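Side-chain contacts in Lin1840 protein (Listeria innocua serovar 6a, PDB 4ZOC), which probably hydrolyses terminal, non-reducing beta-D-glucosyl residues to release beta-D-glucose, as a family 3 glycoside hydrolase linked to beta-1,2-glucan degradation: residues E683-Y688 and K694-G699; P137-V142 and L220-A225; E214-Y219 and R258-F263; L609-L614 and D713-E718; N239-D242 and M248-W251. The protein carries 2 engineered substitutions. All coordinates share one frame; numbering follows the deposited sequence.

Interaction 1. Residues E683-Y688 and K694-G699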
# COMPACT_ATOMS: atom_id res chain seq x y z
N GLU A 683 24.78 -1.98 -16.87
CA GLU A 683 23.88 -2.44 -15.84
C GLU A 683 22.93 -1.31 -15.35
O GLU A 683 21.77 -1.57 -15.05
CB GLU A 683 24.70 -3.06 -14.67
CG GLU A 683 23.81 -3.77 -13.67
CD GLU A 683 23.20 -2.82 -12.64
OE1 GLU A 683 23.87 -1.82 -12.28
OE2 GLU A 683 22.05 -3.07 -12.20
N ALA A 684 23.40 -0.07 -15.34
CA ALA A 684 22.58 1.09 -14.93
C ALA A 684 21.45 1.29 -15.88
O ALA A 684 20.44 1.90 -15.50
CB ALA A 684 23.42 2.33 -14.84
N PHE A 685 21.61 0.81 -17.12
CA PHE A 685 20.59 0.97 -18.14
C PHE A 685 19.60 -0.21 -18.23
O PHE A 685 18.67 -0.18 -19.02
CB PHE A 685 21.24 1.17 -19.54
CG PHE A 685 21.98 2.47 -19.69
CD1 PHE A 685 23.27 2.64 -19.18
CD2 PHE A 685 21.43 3.49 -20.41
CE1 PHE A 685 23.93 3.87 -19.31
CE2 PHE A 685 22.05 4.72 -20.51
CZ PHE A 685 23.33 4.91 -20.01
N SER A 686 19.87 -1.24 -17.44
CA SER A 686 19.17 -2.50 -17.52
C SER A 686 18.08 -2.57 -16.49
O SER A 686 18.06 -1.80 -15.48
CB SER A 686 20.17 -3.60 -17.32
OG SER A 686 21.13 -3.52 -18.39
N PHE A 687 17.18 -3.55 -16.73
CA PHE A 687 16.04 -3.80 -15.89
C PHE A 687 15.47 -5.19 -16.09
O PHE A 687 15.81 -5.85 -17.04
CB PHE A 687 14.94 -2.76 -16.11
CG PHE A 687 14.22 -2.90 -17.41
CD1 PHE A 687 14.84 -2.41 -18.59
CD2 PHE A 687 13.06 -3.55 -17.51
CE1 PHE A 687 14.19 -2.53 -19.80
CE2 PHE A 687 12.42 -3.68 -18.73
CZ PHE A 687 13.04 -3.17 -19.87
N TYR A 688 14.57 -5.62 -15.16
CA TYR A 688 13.88 -6.85 -15.25
C TYR A 688 12.62 -6.77 -16.10
O TYR A 688 11.81 -5.94 -15.84
CB TYR A 688 13.52 -7.35 -13.85
CG TYR A 688 14.75 -7.85 -13.14
CD1 TYR A 688 15.23 -9.07 -13.34
CD2 TYR A 688 15.47 -7.00 -12.28
CE1 TYR A 688 16.38 -9.50 -12.65
CE2 TYR A 688 16.59 -7.40 -11.60
CZ TYR A 688 17.02 -8.66 -11.77
OH TYR A 688 18.14 -9.00 -11.08
N LYS A 694 16.94 -10.05 -16.85
CA LYS A 694 17.64 -8.78 -16.75
C LYS A 694 18.13 -8.41 -18.17
O LYS A 694 18.88 -9.18 -18.76
CB LYS A 694 18.82 -8.97 -15.81
CG LYS A 694 19.62 -7.72 -15.56
CD LYS A 694 18.80 -6.77 -14.71
CE LYS A 694 19.63 -5.80 -13.93
NZ LYS A 694 20.59 -6.51 -13.05
N VAL A 695 17.62 -7.29 -18.71
CA VAL A 695 17.80 -6.89 -20.10
C VAL A 695 18.24 -5.50 -20.25
O VAL A 695 18.05 -4.64 -19.38
CB VAL A 695 16.49 -7.07 -20.87
CG1 VAL A 695 16.10 -8.51 -20.84
CG2 VAL A 695 15.37 -6.22 -20.33
N GLN A 696 18.81 -5.23 -21.41
CA GLN A 696 19.00 -3.86 -21.85
C GLN A 696 18.35 -3.72 -23.23
O GLN A 696 18.61 -4.50 -24.14
CB GLN A 696 20.50 -3.49 -21.92
CG GLN A 696 20.72 -2.02 -22.21
CD GLN A 696 22.13 -1.55 -22.47
OE1 GLN A 696 23.11 -2.35 -22.60
NE2 GLN A 696 22.26 -0.22 -22.49
N GLU A 697 17.52 -2.73 -23.39
CA GLU A 697 16.75 -2.53 -24.60
C GLU A 697 17.30 -1.23 -25.23
O GLU A 697 17.58 -0.24 -24.52
CB GLU A 697 15.24 -2.32 -24.27
CG GLU A 697 14.59 -3.56 -23.72
CD GLU A 697 13.15 -3.38 -23.29
OE1 GLU A 697 12.67 -2.24 -23.11
OE2 GLU A 697 12.51 -4.42 -23.14
N PRO A 698 17.46 -1.24 -26.59
CA PRO A 698 17.82 -0.01 -27.28
C PRO A 698 16.69 1.01 -27.08
O PRO A 698 15.48 0.61 -26.99
CB PRO A 698 18.00 -0.40 -28.73
CG PRO A 698 17.30 -1.71 -28.86
CD PRO A 698 17.16 -2.36 -27.49
N GLY A 699 17.12 2.26 -27.00
CA GLY A 699 16.18 3.37 -26.96
C GLY A 699 16.77 4.56 -26.23
O GLY A 699 17.95 4.58 -25.92
O HOH W 1 17.06 -0.81 -21.20

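Interaction 2. Residues P137-V142 and L220-A225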
# COMPACT_ATOMS: atom_id res chain seq x y z
N PRO A 137 24.39 -5.36 7.98
CA PRO A 137 23.44 -4.28 7.68
C PRO A 137 21.98 -4.73 7.50
O PRO A 137 21.68 -5.84 7.05
CB PRO A 137 23.98 -3.72 6.39
CG PRO A 137 24.56 -4.90 5.70
CD PRO A 137 25.21 -5.69 6.81
N MET A 138 21.04 -3.82 7.86
CA MET A 138 19.64 -3.98 7.50
C MET A 138 19.41 -3.29 6.15
O MET A 138 19.60 -2.05 6.00
CB MET A 138 18.80 -3.38 8.63
CG MET A 138 17.32 -3.57 8.49
SD MET A 138 16.55 -2.32 7.43
CE MET A 138 14.87 -2.47 8.07
N LEU A 139 18.96 -4.07 5.19
CA LEU A 139 18.90 -3.65 3.77
C LEU A 139 17.50 -3.68 3.18
O LEU A 139 17.31 -3.78 1.97
CB LEU A 139 19.87 -4.47 2.95
CG LEU A 139 21.34 -4.27 3.38
CD1 LEU A 139 22.23 -5.24 2.61
CD2 LEU A 139 21.80 -2.83 3.09
N ASP A 140 16.49 -3.57 4.05
CA ASP A 140 15.09 -3.60 3.60
C ASP A 140 14.78 -2.22 3.03
O ASP A 140 14.90 -1.15 3.73
CB ASP A 140 14.16 -3.93 4.78
CG ASP A 140 14.58 -5.21 5.50
OD1 ASP A 140 15.12 -6.14 4.87
OD2 ASP A 140 14.41 -5.28 6.72
N LEU A 141 14.36 -2.20 1.77
CA LEU A 141 13.88 -0.98 1.12
C LEU A 141 12.61 -0.52 1.82
O LEU A 141 11.75 -1.36 2.17
CB LEU A 141 13.56 -1.30 -0.35
CG LEU A 141 13.14 -0.13 -1.25
CD1 LEU A 141 14.39 0.66 -1.53
CD2 LEU A 141 12.53 -0.66 -2.51
N VAL A 142 12.57 0.78 2.12
CA VAL A 142 11.45 1.37 2.81
C VAL A 142 10.82 2.52 1.99
O VAL A 142 11.52 3.44 1.49
CB VAL A 142 11.82 1.82 4.23
CG1 VAL A 142 12.12 0.62 5.09
CG2 VAL A 142 13.01 2.83 4.28
N LEU A 220 15.26 -6.78 -3.89
CA LEU A 220 16.41 -7.68 -3.70
C LEU A 220 17.82 -7.08 -3.94
O LEU A 220 18.78 -7.61 -3.38
CB LEU A 220 16.24 -8.93 -4.56
CG LEU A 220 15.05 -9.84 -4.28
CD1 LEU A 220 15.07 -11.04 -5.25
CD2 LEU A 220 15.21 -10.33 -2.89
N PRO A 221 17.95 -5.99 -4.72
CA PRO A 221 19.30 -5.63 -5.10
C PRO A 221 20.26 -5.33 -3.93
O PRO A 221 21.45 -5.69 -4.00
CB PRO A 221 19.08 -4.37 -5.90
CG PRO A 221 17.85 -4.75 -6.75
CD PRO A 221 16.95 -5.34 -5.64
N ALA A 222 19.82 -4.65 -2.88
CA ALA A 222 20.74 -4.30 -1.83
C ALA A 222 21.22 -5.56 -1.11
O ALA A 222 22.43 -5.68 -0.83
CB ALA A 222 20.19 -3.23 -0.87
N TYR A 223 20.34 -6.52 -0.85
CA TYR A 223 20.79 -7.81 -0.23
C TYR A 223 21.90 -8.43 -1.10
O TYR A 223 22.95 -8.92 -0.60
CB TYR A 223 19.68 -8.84 -0.02
CG TYR A 223 18.44 -8.39 0.67
CD1 TYR A 223 18.45 -7.82 1.96
CD2 TYR A 223 17.24 -8.47 0.03
CE1 TYR A 223 17.26 -7.40 2.61
CE2 TYR A 223 16.10 -8.02 0.65
CZ TYR A 223 16.11 -7.49 1.94
OH TYR A 223 14.92 -6.96 2.42
N ASN A 224 21.60 -8.49 -2.38
CA ASN A 224 22.48 -9.13 -3.31
C ASN A 224 23.85 -8.46 -3.31
O ASN A 224 24.88 -9.12 -3.37
CB ASN A 224 21.87 -9.18 -4.73
CG ASN A 224 22.82 -9.83 -5.70
OD1 ASN A 224 23.13 -10.98 -5.56
ND2 ASN A 224 23.41 -9.05 -6.56
N ALA A 225 23.87 -7.13 -3.27
CA ALA A 225 25.12 -6.38 -3.34
C ALA A 225 25.96 -6.70 -2.13
O ALA A 225 27.16 -6.95 -2.24
CB ALA A 225 24.92 -4.91 -3.45
O HOH W 2 17.57 -5.24 -0.46
O HOH W 3 14.01 -5.07 0.56

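Interaction 3. Residues E214-Y219 and R258-F263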
# COMPACT_ATOMS: atom_id res chain seq x y z
N GLU A 214 8.81 -6.97 -9.36
CA GLU A 214 9.13 -5.82 -8.48
C GLU A 214 10.09 -6.24 -7.32
O GLU A 214 11.02 -5.52 -6.94
CB GLU A 214 7.87 -5.22 -7.86
CG GLU A 214 7.36 -4.11 -8.76
CD GLU A 214 8.36 -2.97 -8.91
OE1 GLU A 214 8.76 -2.70 -10.13
OE2 GLU A 214 8.71 -2.41 -7.82
N LEU A 215 9.86 -7.42 -6.79
CA LEU A 215 10.84 -8.00 -5.83
C LEU A 215 12.26 -7.98 -6.36
O LEU A 215 13.21 -7.42 -5.79
CB LEU A 215 10.39 -9.42 -5.45
CG LEU A 215 11.35 -10.12 -4.46
CD1 LEU A 215 11.31 -9.49 -3.07
CD2 LEU A 215 10.80 -11.54 -4.35
N TYR A 216 12.43 -8.51 -7.57
CA TYR A 216 13.78 -8.45 -8.19
C TYR A 216 14.27 -7.05 -8.49
O TYR A 216 15.48 -6.73 -8.34
CB TYR A 216 13.81 -9.24 -9.51
CG TYR A 216 14.04 -10.75 -9.36
CD1 TYR A 216 13.03 -11.60 -9.13
CD2 TYR A 216 15.35 -11.28 -9.39
CE1 TYR A 216 13.25 -12.97 -8.97
CE2 TYR A 216 15.57 -12.63 -9.24
CZ TYR A 216 14.52 -13.48 -9.06
OH TYR A 216 14.73 -14.84 -8.91
N GLN A 217 13.36 -6.21 -9.01
CA GLN A 217 13.76 -4.89 -9.49
C GLN A 217 14.26 -3.96 -8.40
O GLN A 217 15.30 -3.29 -8.56
CB GLN A 217 12.58 -4.13 -10.22
CG GLN A 217 13.04 -2.85 -10.84
CD GLN A 217 14.04 -3.09 -11.96
OE1 GLN A 217 13.78 -3.85 -12.88
NE2 GLN A 217 15.16 -2.43 -11.89
N ASN A 218 13.52 -3.94 -7.28
CA ASN A 218 13.68 -2.93 -6.22
C ASN A 218 14.04 -3.49 -4.82
O ASN A 218 14.77 -2.86 -4.06
CB ASN A 218 12.46 -2.04 -6.16
CG ASN A 218 12.39 -1.12 -7.39
OD1 ASN A 218 13.36 -0.52 -7.76
ND2 ASN A 218 11.25 -1.03 -7.99
N TYR A 219 13.52 -4.68 -4.53
CA TYR A 219 13.58 -5.16 -3.13
C TYR A 219 14.77 -6.07 -2.86
O TYR A 219 15.23 -6.16 -1.72
CB TYR A 219 12.25 -5.87 -2.77
CG TYR A 219 11.21 -4.85 -2.51
CD1 TYR A 219 10.54 -4.29 -3.55
CD2 TYR A 219 10.97 -4.34 -1.21
CE1 TYR A 219 9.65 -3.27 -3.33
CE2 TYR A 219 10.04 -3.37 -1.02
CZ TYR A 219 9.37 -2.85 -2.08
OH TYR A 219 8.50 -1.78 -1.88
N ARG A 258 20.44 -19.11 -2.25
CA ARG A 258 21.59 -20.07 -2.39
C ARG A 258 21.93 -20.34 -3.82
O ARG A 258 23.10 -20.51 -4.15
CB ARG A 258 21.41 -21.37 -1.59
CG ARG A 258 21.32 -21.05 -0.11
CD ARG A 258 21.54 -22.30 0.68
NE ARG A 258 21.25 -22.16 2.09
CZ ARG A 258 22.11 -21.66 2.94
NH1 ARG A 258 23.29 -21.32 2.50
NH2 ARG A 258 21.83 -21.60 4.22
N GLY A 259 20.92 -20.31 -4.68
CA GLY A 259 21.11 -20.62 -6.11
C GLY A 259 21.59 -19.43 -6.88
O GLY A 259 22.79 -19.32 -7.20
N GLU A 260 20.69 -18.49 -7.14
CA GLU A 260 20.99 -17.33 -7.96
C GLU A 260 22.01 -16.39 -7.34
O GLU A 260 22.93 -15.93 -8.01
CB GLU A 260 19.73 -16.56 -8.33
CG GLU A 260 18.67 -17.44 -9.06
CD GLU A 260 17.37 -16.70 -9.35
OE1 GLU A 260 17.27 -15.52 -8.97
OE2 GLU A 260 16.47 -17.29 -9.99
N MET A 261 21.89 -16.13 -6.05
CA MET A 261 22.83 -15.25 -5.38
C MET A 261 24.09 -16.00 -4.90
O MET A 261 25.00 -15.38 -4.44
CB MET A 261 22.15 -14.57 -4.21
CG MET A 261 21.15 -13.50 -4.66
SD MET A 261 20.41 -12.70 -3.22
CE MET A 261 19.07 -11.87 -4.09
N GLU A 262 24.07 -17.32 -4.97
CA GLU A 262 25.28 -18.16 -4.66
C GLU A 262 25.72 -18.00 -3.23
O GLU A 262 26.92 -18.12 -2.92
CB GLU A 262 26.45 -17.82 -5.61
CG GLU A 262 26.13 -18.05 -7.06
CD GLU A 262 27.38 -17.85 -7.89
OE1 GLU A 262 27.58 -16.72 -8.32
OE2 GLU A 262 28.20 -18.76 -8.04
N PHE A 263 24.77 -17.78 -2.32
CA PHE A 263 25.14 -17.64 -0.90
C PHE A 263 25.35 -19.04 -0.30
O PHE A 263 24.46 -19.88 -0.38
CB PHE A 263 24.04 -16.89 -0.18
CG PHE A 263 24.23 -16.81 1.30
CD1 PHE A 263 25.27 -16.00 1.81
CD2 PHE A 263 23.45 -17.58 2.19
CE1 PHE A 263 25.52 -15.96 3.17
CE2 PHE A 263 23.71 -17.52 3.58
CZ PHE A 263 24.73 -16.70 4.06

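Interaction 4. Residues L609-L614 and D713-E718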
# COMPACT_ATOMS: atom_id res chain seq x y z
N LEU A 609 27.32 23.74 -10.65
CA LEU A 609 27.73 22.49 -11.27
C LEU A 609 27.67 22.65 -12.78
O LEU A 609 26.74 23.22 -13.29
CB LEU A 609 26.76 21.35 -10.87
CG LEU A 609 26.96 20.73 -9.51
CD1 LEU A 609 26.56 21.67 -8.37
CD2 LEU A 609 26.25 19.40 -9.52
N LYS A 610 28.62 22.08 -13.49
CA LYS A 610 28.64 22.01 -14.94
C LYS A 610 28.99 20.59 -15.37
O LYS A 610 30.00 20.06 -14.97
CB LYS A 610 29.72 23.00 -15.49
CG LYS A 610 29.94 22.99 -16.99
CD LYS A 610 28.97 23.94 -17.70
CE LYS A 610 28.83 23.66 -19.18
NZ LYS A 610 27.75 24.52 -19.73
N THR A 611 28.17 20.02 -16.23
CA THR A 611 28.40 18.69 -16.82
C THR A 611 29.11 18.85 -18.18
O THR A 611 28.72 19.65 -19.03
CB THR A 611 27.03 17.92 -16.91
OG1 THR A 611 26.45 17.81 -15.59
CG2 THR A 611 27.16 16.57 -17.49
N SER A 612 30.21 18.14 -18.33
CA SER A 612 30.96 18.13 -19.59
C SER A 612 30.10 17.49 -20.68
O SER A 612 29.19 16.71 -20.38
CB SER A 612 32.26 17.37 -19.42
OG SER A 612 33.04 17.97 -18.41
N SER A 613 30.38 17.86 -21.93
CA SER A 613 29.63 17.38 -23.08
C SER A 613 29.52 15.85 -23.07
O SER A 613 30.48 15.17 -22.79
CB SER A 613 30.37 17.86 -24.37
OG SER A 613 29.46 18.01 -25.43
N LEU A 614 28.31 15.35 -23.34
CA LEU A 614 28.02 13.93 -23.29
C LEU A 614 27.76 13.44 -24.68
O LEU A 614 27.21 14.20 -25.46
CB LEU A 614 26.75 13.65 -22.44
CG LEU A 614 26.85 13.84 -20.93
CD1 LEU A 614 25.46 13.88 -20.27
CD2 LEU A 614 27.69 12.73 -20.32
N ASP A 713 20.00 19.18 -14.11
CA ASP A 713 20.04 19.46 -15.52
C ASP A 713 19.80 18.13 -16.23
O ASP A 713 20.24 17.09 -15.73
CB ASP A 713 21.39 19.93 -15.92
CG ASP A 713 21.73 21.34 -15.44
OD1 ASP A 713 20.88 22.17 -15.21
OD2 ASP A 713 22.94 21.65 -15.44
N VAL A 714 19.19 18.15 -17.40
CA VAL A 714 18.79 16.93 -18.08
C VAL A 714 19.46 16.82 -19.49
O VAL A 714 19.50 17.81 -20.24
CB VAL A 714 17.25 16.80 -18.18
CG1 VAL A 714 16.66 17.92 -19.01
CG2 VAL A 714 16.84 15.51 -18.78
N PHE A 715 19.95 15.63 -19.79
CA PHE A 715 20.53 15.28 -21.08
C PHE A 715 19.90 14.03 -21.64
O PHE A 715 19.34 13.24 -20.87
CB PHE A 715 22.03 15.12 -20.88
CG PHE A 715 22.63 16.27 -20.13
CD1 PHE A 715 22.82 17.51 -20.77
CD2 PHE A 715 22.98 16.16 -18.80
CE1 PHE A 715 23.32 18.59 -20.05
CE2 PHE A 715 23.45 17.23 -18.10
CZ PHE A 715 23.65 18.44 -18.71
N GLU A 716 19.93 13.87 -22.98
CA GLU A 716 19.35 12.70 -23.65
C GLU A 716 20.44 11.93 -24.37
O GLU A 716 21.33 12.53 -25.02
CB GLU A 716 18.25 13.08 -24.68
CG GLU A 716 17.12 13.74 -23.97
CD GLU A 716 15.85 13.87 -24.74
OE1 GLU A 716 15.90 13.81 -25.95
OE2 GLU A 716 14.80 14.06 -24.09
N VAL A 717 20.30 10.60 -24.31
CA VAL A 717 21.23 9.65 -24.91
C VAL A 717 20.42 8.58 -25.58
O VAL A 717 19.53 7.96 -24.99
CB VAL A 717 22.15 8.98 -23.90
CG1 VAL A 717 23.04 7.98 -24.61
CG2 VAL A 717 22.97 10.01 -23.13
N GLU A 718 20.71 8.36 -26.85
CA GLU A 718 20.06 7.31 -27.55
C GLU A 718 21.00 6.07 -27.56
O GLU A 718 22.08 6.11 -28.14
CB GLU A 718 19.71 7.77 -28.98
CG GLU A 718 18.85 6.77 -29.72
CD GLU A 718 17.38 6.75 -29.29
OE1 GLU A 718 16.78 5.63 -29.40
OE2 GLU A 718 16.79 7.82 -28.94
O HOH W 4 25.25 20.06 -14.46

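Interaction 5. Residues N239-D242 and M248-W251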
# COMPACT_ATOMS: atom_id res chain seq x y z
N ASN A 239 8.12 -11.60 7.55
CA ASN A 239 6.93 -11.46 6.66
C ASN A 239 6.78 -12.61 5.73
O ASN A 239 7.76 -13.30 5.40
CB ASN A 239 6.99 -10.20 5.81
CG ASN A 239 8.34 -10.02 5.10
OD1 ASN A 239 9.37 -9.78 5.75
ND2 ASN A 239 8.37 -10.20 3.79
N VAL A 240 5.56 -12.82 5.27
CA VAL A 240 5.37 -13.59 3.97
C VAL A 240 6.01 -12.92 2.76
O VAL A 240 6.10 -11.69 2.69
CB VAL A 240 3.89 -13.84 3.65
CG1 VAL A 240 3.17 -14.65 4.72
CG2 VAL A 240 3.10 -12.51 3.40
N VAL A 241 6.56 -13.70 1.86
CA VAL A 241 6.96 -13.29 0.50
C VAL A 241 6.05 -14.09 -0.42
O VAL A 241 6.06 -15.30 -0.44
CB VAL A 241 8.43 -13.56 0.28
CG1 VAL A 241 8.84 -13.28 -1.16
CG2 VAL A 241 9.25 -12.65 1.21
N ASP A 242 5.22 -13.37 -1.16
CA ASP A 242 4.18 -13.96 -1.95
C ASP A 242 3.45 -15.15 -1.28
O ASP A 242 3.32 -16.25 -1.83
CB ASP A 242 4.72 -14.33 -3.33
CG ASP A 242 3.62 -14.44 -4.38
OD1 ASP A 242 2.44 -14.22 -4.12
OD2 ASP A 242 4.00 -14.80 -5.50
N MET A 248 10.37 -20.20 5.78
CA MET A 248 10.15 -21.53 5.12
C MET A 248 9.88 -21.41 3.63
O MET A 248 9.27 -22.31 3.03
CB MET A 248 9.01 -22.30 5.81
CG MET A 248 7.63 -21.66 5.80
SD MET A 248 6.27 -22.72 6.28
CE MET A 248 5.96 -23.57 4.71
N ASN A 249 10.35 -20.32 3.02
CA ASN A 249 10.09 -20.13 1.59
C ASN A 249 11.23 -20.73 0.77
O ASN A 249 12.28 -20.18 0.71
CB ASN A 249 9.87 -18.68 1.32
CG ASN A 249 9.42 -18.42 -0.09
OD1 ASN A 249 9.85 -19.07 -1.01
ND2 ASN A 249 8.53 -17.42 -0.25
N LYS A 250 11.00 -21.92 0.19
CA LYS A 250 12.06 -22.66 -0.45
C LYS A 250 12.54 -21.97 -1.64
O LYS A 250 13.75 -21.93 -1.94
CB LYS A 250 11.62 -24.10 -0.90
CG LYS A 250 11.08 -24.95 0.15
CD LYS A 250 10.84 -26.39 -0.34
CE LYS A 250 9.47 -26.90 0.06
NZ LYS A 250 9.36 -27.18 1.54
N TRP A 251 11.60 -21.46 -2.44
CA TRP A 251 11.96 -20.74 -3.64
C TRP A 251 12.88 -19.56 -3.26
O TRP A 251 13.96 -19.38 -3.79
CB TRP A 251 10.72 -20.22 -4.38
CG TRP A 251 11.11 -19.21 -5.43
CD1 TRP A 251 11.55 -19.47 -6.67
CD2 TRP A 251 11.01 -17.79 -5.32
NE1 TRP A 251 11.79 -18.30 -7.33
CE2 TRP A 251 11.48 -17.25 -6.51
CE3 TRP A 251 10.60 -16.93 -4.30
CZ2 TRP A 251 11.54 -15.87 -6.75
CZ3 TRP A 251 10.67 -15.59 -4.51
CH2 TRP A 251 11.10 -15.06 -5.75

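Interaction 1. Residues E683-Y688 and K694-G699
F687 and V695 face each other as an antiparallel hydrogen-bonded pair: F687 N donates to V695 O at 3.0 Å, and V695 N returns a straighter bond to F687 O (168° at the hydrogen). Their side chains share one face of the ribbon. With chi1 at 72°, F687 CG sits between its own backbone N and carbonyl carbon, and the ring lies beneath V695 CG2, which rests 4.0 Å from the ring centroid as a CH-pi contact over the face. E697 reaches the rim of the same ring, its OE1 near the ring plane and 3.4 Å from F687 CZ; the carboxylate plane stands almost perpendicular to the ring. E697 OE2 is held by S652. On the other face of the ribbon Y688 and K694 form the non-hydrogen-bonded pair. The lysine chain bends at chi2 (71°), which lays CD over the tyrosine ring, 4.0 Å from its centroid. Farther along, Q696 NE2 approaches F685 CB at 3.4 Å, its OE1 being bonded to G621. A water accepts from E697 N and lies 2.8 Å from F685 O, beyond the last bridge. Cross-strand pairs on both faces, one hydrogen-bonded and one not, are those of an antiparallel beta hairpin, here in the fibronectin type III-like domain, with the E697 side chain about 5 Å from the bound magnesium ion.

Interaction 2. Residues P137-V142 and L220-A225
The polar core of the contact is the bond from Y223 OH to D140 OD1, 2.6 Å long. The hydroxyl meets the anti side of the carboxylate, 20° out of its plane, and OD1 lies at the edge of the phenol ring; ring and carboxylate planes are 65° apart. D140 starts out pointing away from the helix, but chi1 of -54° sets CG beside the backbone N and swings OD1 back to the tyrosine. The other oxygen, OD2, is bonded to H192 ND1, and Y223 OH also accepts from A195 N, so both groups are fixed from more than one direction.

Two waters complete the polar network. One donates to L139 O and accepts from Y223 N, sitting above the tyrosine ring over its centre. The second donates to Y223 OH at 2.8 Å and accepts from L141 N.

Apolar contact comes from L139, whose CB lies 4.0 Å from A222 CB and 3.8 Å from Y223 CD1, while its CD1 branch reaches A222 O at 3.5 Å. All four touching residues are buried.

The contact thus joins the loop after strand 133-134 of the TIM barrel to helix 221-228. With OD1 taking the tyrosine hydroxyl and OD2 bonded to H192, the buried carboxylate of D140 is satisfied and its rotation fixed, within a buried hydrogen-bond network that holds the loop to the helix.

Interaction 3. Residues E214-Y219 and R258-F263
Y216 holds CG beside its backbone N (chi1 -83°), and E260 does likewise before running on extended through chi2 at 176°; the two side chains then span a gap in which their CA atoms are 11.4 Å apart. They meet at about a right angle, bringing the phenol oxygen to the carboxylate. Y216 OH donates to E260 OE1 at 2.6 Å, the hydrogen bond that links the segments. The hydroxyl comes to the syn side of OE1, somewhat out of the carboxylate plane, while OE2 lies 3.2 Å from Y216 OH. With respect to the tyrosine ring, OE1 is at the edge, close to the ring plane and 3.4 Å from Y216 CE2; the ring and carboxylate planes differ by 39°. Only 79 Å² is buried between the segments, which fits a bridge between side-chain ends and not a packed helix interface.

The tyrosine is positioned from other sides as well. Its ring meets that of Y688 in the fibronectin type III-like domain, with the planes inclined to each other, and its side chain touches V256 on helix 250-260.

The bond joins helix 212-219 to the last part of helix 250-260, around E260, both in the TIM-barrel domain. E260 is exposed and Y216 partly so, so water could probably compete here. The short phenol-carboxylate bond is consistent with a charge-assisted hydrogen bond, in which the hydroxyl probably stabilises the negative charge of E260.

Interaction 4. Residues L609-L614 and D713-E718
In the fibronectin type III-like region two beta sheets lie against one another, and this contact joins strand 607-611 of the three-stranded sheet, with the loop that follows it, to strand 712-720 of the five-stranded one. The closest CA pair, L614 and F715, is 7.9 Å apart, too far for backbone pairing, so the contact is made by side chains. F715 supplies the common surface. Its chi1 of -49° sets CG beside the backbone N and points the ring at T611, with L614 CD1 packing across its root. T611 approaches from the opposite direction, with CG2 3.8 Å from F715 CE2 and CB equally near that atom. L614 crosses the phenylalanine at about a right angle, and its CD1 branch is 3.7 Å from F715 CD2 and just as close to CB and CG. Both partners approach the ring obliquely.

At one margin the link is polar: a water lies 2.8 Å from T611 OG1 and donates to D713 OD2 at 3.0 Å. The threonine thus uses its methyl on the aromatic ring and its hydroxyl on the water. Within their own sheet, T611 and L614 rest on V628 and V626 of strand 624-632; V705, on the strand beside that of F715, gives T611 a second partner in the facing sheet. Side chains of two facing sheets meeting in this way fit the beta sandwich of the fibronectin type III-like (immunoglobulin-like) fold.

Interaction 5. Residues N239-D242 and M248-W251
V241 and N249 touch where a tight beta hairpin, strands 240-241 and 244-245, leads into helix 250-260, with N249 as its N-cap. The closely packed part lies here. N249 has CG anti to the backbone N (chi1 -172°), which carries the amide towards the hairpin, and ND2 comes 3.9 Å from V241 CB. The same nitrogen is 3.3 Å from V241 O, but the angle is too poor for a hydrogen bond; ND2 instead makes a weak one to I244 O. The other end of the amide does the capping: OD1 accepts from L252 N in the first turn of the helix. The amide is therefore used on both ends, and both V241 and N249 are buried.

Away from this pair the contact becomes looser. At the hairpin turn D242, which is partly exposed, forms a salt bridge to R213 of the second subunit, which places this margin at the dimer interface. The tryptophan W251, also partly exposed, contributes only a small share of the 100 Å² buried here. L215 of helix 212-219 touches both V241 and W251, adding a third apolar partner to this side. Between those two residues themselves the approach is slight: V241 CG1 reaches the edge of the indole, near its plane, at a distance of 4.5 Å from W251 CZ3.

Interactions 2, 3 and 5 belong to the TIM-barrel domain, while 1 and 4 lie in the fibronectin type III-like region. Interactions 2 and 3 have centres about 10 Å apart and use the consecutive helices 221-228 and 212-219; their segments alternate along the chain. Interaction 5 is nested within the loop closed by interaction 3 and shares helix 250-260 with it, about 13 Å away between centres. Likewise, interaction 1 is nested inside interaction 4. The two domains meet where interaction 1 touches interaction 3: Q217 OE1 lies 3.0 Å from Y688 N, a probable hydrogen bond. Helix 212-219 therefore connects the barrel side with the hairpin, whereas interaction 4 stands about 43 Å from interaction 5 between centres.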